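Local coordinates for structural polyprotein, VP3 (Israeli acute paralysis virus, PDB 5CDD) that probably serves as a structural protein of the virion, one of the capsid subunits cut from the viral structural polyprotein, at residues Thr70-Thr73 against Thr74-Ile77; Asp119-Pro122 against Cys123-Val126. One frame throughout, in Å; residues are numbered along the deposited sequence.

Contact 1 of 2, residues Thr70-Thr73 against Thr74-Ile77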
loop_
_atom_site.group_PDB
_atom_site.type_symbol
_atom_site.label_atom_id
_atom_site.label_comp_id
_atom_site.label_asym_id
_atom_site.label_seq_id
_atom_site.Cartn_x
_atom_site.Cartn_y
_atom_site.Cartn_z
ATOM N N THR B 70 55.881 34.011 32.158
ATOM C CA THR B 70 56.774 34.163 33.300
ATOM C C THR B 70 56.358 35.404 34.081
ATOM O O THR B 70 56.382 36.520 33.559
ATOM C CB THR B 70 58.249 34.327 32.864
ATOM O OG1 THR B 70 58.656 33.184 32.099
ATOM C CG2 THR B 70 59.152 34.452 34.084
ATOM N N TRP B 71 55.957 35.201 35.329
ATOM C CA TRP B 71 55.546 36.305 36.180
ATOM C C TRP B 71 56.619 36.509 37.245
ATOM O O TRP B 71 56.846 35.645 38.091
ATOM C CB TRP B 71 54.188 35.996 36.815
ATOM C CG TRP B 71 53.638 37.097 37.671
ATOM C CD1 TRP B 71 53.989 38.418 37.643
ATOM C CD2 TRP B 71 52.601 36.980 38.653
ATOM N NE1 TRP B 71 53.235 39.129 38.545
ATOM C CE2 TRP B 71 52.374 38.271 39.178
ATOM C CE3 TRP B 71 51.840 35.908 39.137
ATOM C CZ2 TRP B 71 51.415 38.520 40.166
ATOM C CZ3 TRP B 71 50.886 36.155 40.120
ATOM C CH2 TRP B 71 50.683 37.453 40.623
ATOM N N LYS B 72 57.288 37.656 37.182
ATOM C CA LYS B 72 58.358 37.985 38.115
ATOM C C LYS B 72 57.883 38.918 39.215
ATOM O O LYS B 72 56.883 39.617 39.063
ATOM C CB LYS B 72 59.506 38.666 37.371
ATOM C CG LYS B 72 59.976 37.927 36.141
ATOM C CD LYS B 72 60.958 38.768 35.352
ATOM C CE LYS B 72 61.347 38.075 34.062
ATOM N NZ LYS B 72 62.254 38.917 33.236
ATOM N N THR B 73 58.614 38.928 40.322
ATOM C CA THR B 73 58.278 39.803 41.430
ATOM C C THR B 73 58.619 41.221 40.977
ATOM O O THR B 73 58.282 42.199 41.637
ATOM C CB THR B 73 59.093 39.436 42.683
ATOM O OG1 THR B 73 60.490 39.528 42.385
ATOM C CG2 THR B 73 58.767 38.011 43.126
ATOM N N THR B 74 59.270 41.307 39.820
ATOM C CA THR B 74 59.685 42.573 39.230
ATOM C C THR B 74 58.608 43.232 38.363
ATOM O O THR B 74 58.581 44.454 38.229
ATOM C CB THR B 74 60.974 42.371 38.387
ATOM O OG1 THR B 74 62.117 42.721 39.177
ATOM C CG2 THR B 74 60.945 43.203 37.110
ATOM N N ASP B 75 57.729 42.429 37.771
ATOM C CA ASP B 75 56.665 42.961 36.925
ATOM C C ASP B 75 55.784 43.973 37.657
ATOM O O ASP B 75 55.500 43.829 38.847
ATOM C CB ASP B 75 55.807 41.818 36.387
ATOM C CG ASP B 75 56.602 40.845 35.541
ATOM O OD1 ASP B 75 57.235 41.280 34.553
ATOM O OD2 ASP B 75 56.592 39.641 35.859
ATOM N N ALA B 76 55.361 45.001 36.929
ATOM C CA ALA B 76 54.518 46.053 37.480
ATOM C C ALA B 76 53.050 45.662 37.445
ATOM O O ALA B 76 52.636 44.844 36.626
ATOM C CB ALA B 76 54.725 47.327 36.695
ATOM N N ILE B 77 52.261 46.261 38.329
ATOM C CA ILE B 77 50.835 45.964 38.381
ATOM C C ILE B 77 50.064 46.660 37.259
ATOM O O ILE B 77 50.559 47.596 36.627
ATOM C CB ILE B 77 50.219 46.387 39.729
ATOM C CG1 ILE B 77 50.350 47.901 39.911
ATOM C CG2 ILE B 77 50.915 45.654 40.860
ATOM C CD1 ILE B 77 49.628 48.443 41.127
#
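Lys-72 and Asp-75 close a type I beta turn, by which the chain leaves strand 64-72 of a viral jelly-roll beta-sandwich for the loop that follows. Thr-74 rides on the outside of the bend; its CB lies 4.1 Å from the CB of Lys-72. Next comes Asp-75, whose backbone N gives the turn bond to Lys-72 O at 3.2 Å. This donor stands above the carbonyl plane, 71° out of it, as the tight bend brings it in over the C=O rather than from its end. The carboxylate then folds back over the turn. Asp-75 holds CG beside its own backbone N (chi1 -61°), which brings OD2 to the amide of Lys-72, whose N-H points to it; the modelled separation is too small to carry weight at this resolution. Asp-75 thus meets Lys-72 twice, backbone N to O and, with a length that is doubtful, OD2 to N. Trp-71 itself turns inward, onto Pro-242 and Leu-246 of the facing sheet. The edge of its indole meets the same carboxylate oxygen, CD1 lying 3.4 Å from Asp-75 OD2 with ring and carboxylate planes 21° apart.

Contact 2 of 2, residues Asp119-Pro122 against Cys123-Val126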
loop_
_atom_site.group_PDB
_atom_site.type_symbol
_atom_site.label_atom_id
_atom_site.label_comp_id
_atom_site.label_asym_id
_atom_site.label_seq_id
_atom_site.Cartn_x
_atom_site.Cartn_y
_atom_site.Cartn_z
ATOM N N ASP B 119 50.861 26.935 15.500
ATOM C CA ASP B 119 50.744 25.888 16.519
ATOM C C ASP B 119 49.307 25.763 17.012
ATOM O O ASP B 119 48.961 26.219 18.100
ATOM C CB ASP B 119 51.665 26.176 17.713
ATOM C CG ASP B 119 51.298 27.462 18.447
ATOM O OD1 ASP B 119 51.625 27.576 19.650
ATOM O OD2 ASP B 119 50.691 28.357 17.819
ATOM N N ALA B 120 48.475 25.129 16.198
ATOM C CA ALA B 120 47.069 24.951 16.521
ATOM C C ALA B 120 46.773 23.985 17.662
ATOM O O ALA B 120 47.464 22.984 17.858
ATOM C CB ALA B 120 46.312 24.510 15.277
ATOM N N ALA B 121 45.728 24.318 18.413
ATOM C CA ALA B 121 45.240 23.497 19.512
ATOM C C ALA B 121 44.091 22.726 18.862
ATOM O O ALA B 121 43.568 23.146 17.827
ATOM C CB ALA B 121 44.713 24.373 20.629
ATOM N N PRO B 122 43.678 21.594 19.449
ATOM C CA PRO B 122 42.581 20.834 18.841
ATOM C C PRO B 122 41.379 21.633 18.314
ATOM O O PRO B 122 40.908 21.376 17.207
ATOM C CB PRO B 122 42.209 19.823 19.934
ATOM C CG PRO B 122 42.720 20.455 21.197
ATOM C CD PRO B 122 44.025 21.048 20.770
ATOM N N CYS B 123 40.882 22.605 19.075
ATOM C CA CYS B 123 39.735 23.377 18.603
ATOM C C CYS B 123 40.104 24.336 17.473
ATOM O O CYS B 123 39.302 24.584 16.573
ATOM C CB CYS B 123 39.087 24.156 19.752
ATOM S SG CYS B 123 40.021 25.579 20.345
ATOM N N GLU B 124 41.318 24.875 17.518
ATOM C CA GLU B 124 41.778 25.796 16.482
ATOM C C GLU B 124 42.015 25.021 15.186
ATOM O O GLU B 124 41.837 25.551 14.088
ATOM C CB GLU B 124 43.083 26.477 16.910
ATOM C CG GLU B 124 43.011 27.216 18.237
ATOM C CD GLU B 124 44.321 27.900 18.593
ATOM O OE1 GLU B 124 45.374 27.229 18.553
ATOM O OE2 GLU B 124 44.300 29.106 18.920
ATOM N N TYR B 125 42.416 23.762 15.331
ATOM C CA TYR B 125 42.693 22.877 14.202
ATOM C C TYR B 125 41.403 22.545 13.453
ATOM O O TYR B 125 41.387 22.455 12.224
ATOM C CB TYR B 125 43.363 21.599 14.724
ATOM C CG TYR B 125 43.872 20.638 13.667
ATOM C CD1 TYR B 125 43.024 19.702 13.072
ATOM C CD2 TYR B 125 45.214 20.645 13.282
ATOM C CE1 TYR B 125 43.501 18.794 12.123
ATOM C CE2 TYR B 125 45.699 19.744 12.335
ATOM C CZ TYR B 125 44.839 18.823 11.762
ATOM O OH TYR B 125 45.317 17.936 10.828
ATOM N N VAL B 126 40.318 22.375 14.202
ATOM C CA VAL B 126 39.021 22.057 13.621
ATOM C C VAL B 126 38.390 23.269 12.938
ATOM O O VAL B 126 37.911 23.174 11.808
ATOM C CB VAL B 126 38.050 21.526 14.704
ATOM C CG1 VAL B 126 36.661 21.326 14.120
ATOM C CG2 VAL B 126 38.576 20.217 15.265
#
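The N-terminal turn of helix 122-127 is held by Glu-124 reaching back to Ala-121, the N-cap residue. Glu-124 OE1 takes the Ala-121 N-H at 2.9 Å, through the lone pair facing away from OE2. CG lies beside the backbone N of Glu-124 (chi1 -56°) and the chain runs extended from there, laying the side chain along the residues before the helix, with OE1 3.6 Å from Ala-121 CB. This is the glutamate half of a capping box; the N-cap is an alanine, with no side-chain acceptor to return the bond. The carboxylate is buried but well supplied, its OE1 salt-bridged to Lys-66 and OE2 to Lys-262, which probably favours the charged form. Lys-66 also binds the carbonyl of Asp-119. Pro-122 follows the cap, a residue with no N-H to offer. The i to i+4 bonding starts with Tyr-125 N to Ala-121 O, 2.8 Å long and almost in line with the carbonyl bond (172° at O); the same oxygen also takes a weak bond from Glu-124 N. Val-126 N then bonds Pro-122 O at 3.2 Å, tilted 29° from the carbonyl plane. Ala-120 CB packs 4.2 Å from Tyr-125 CB and lies at the edge of the ring, near its plane. That ring points out of the helix turn, stacking on Tyr-80 of a neighbouring subunit, and its OH hydrogen-bonds the Tyr-80 carbonyl O.

How the contacts relate
Contact 1 and contact 2 follow one another along the chain and do not touch: their centres are 30 Å apart and their nearest atoms about 15 Å. Strands 64-72 and 255-265, antiparallel neighbours in one sheet, serve both. Near one end of the pair Trp-71 bonds Val-256 through the backbone; farther along, Lys-66 and Lys-262 reach the glutamate of contact 2. Contact 1 lies near the surface, its centre about 27 Å from the centre of the chain, and no other protein chain of the assembly touches it. Contact 2 is buried, its centre about 5 Å from it, and faces neighbouring subunits. In each, an acidic side chain accepts a backbone N-H three residues earlier, though the one in contact 1 is modelled too short to be judged closely.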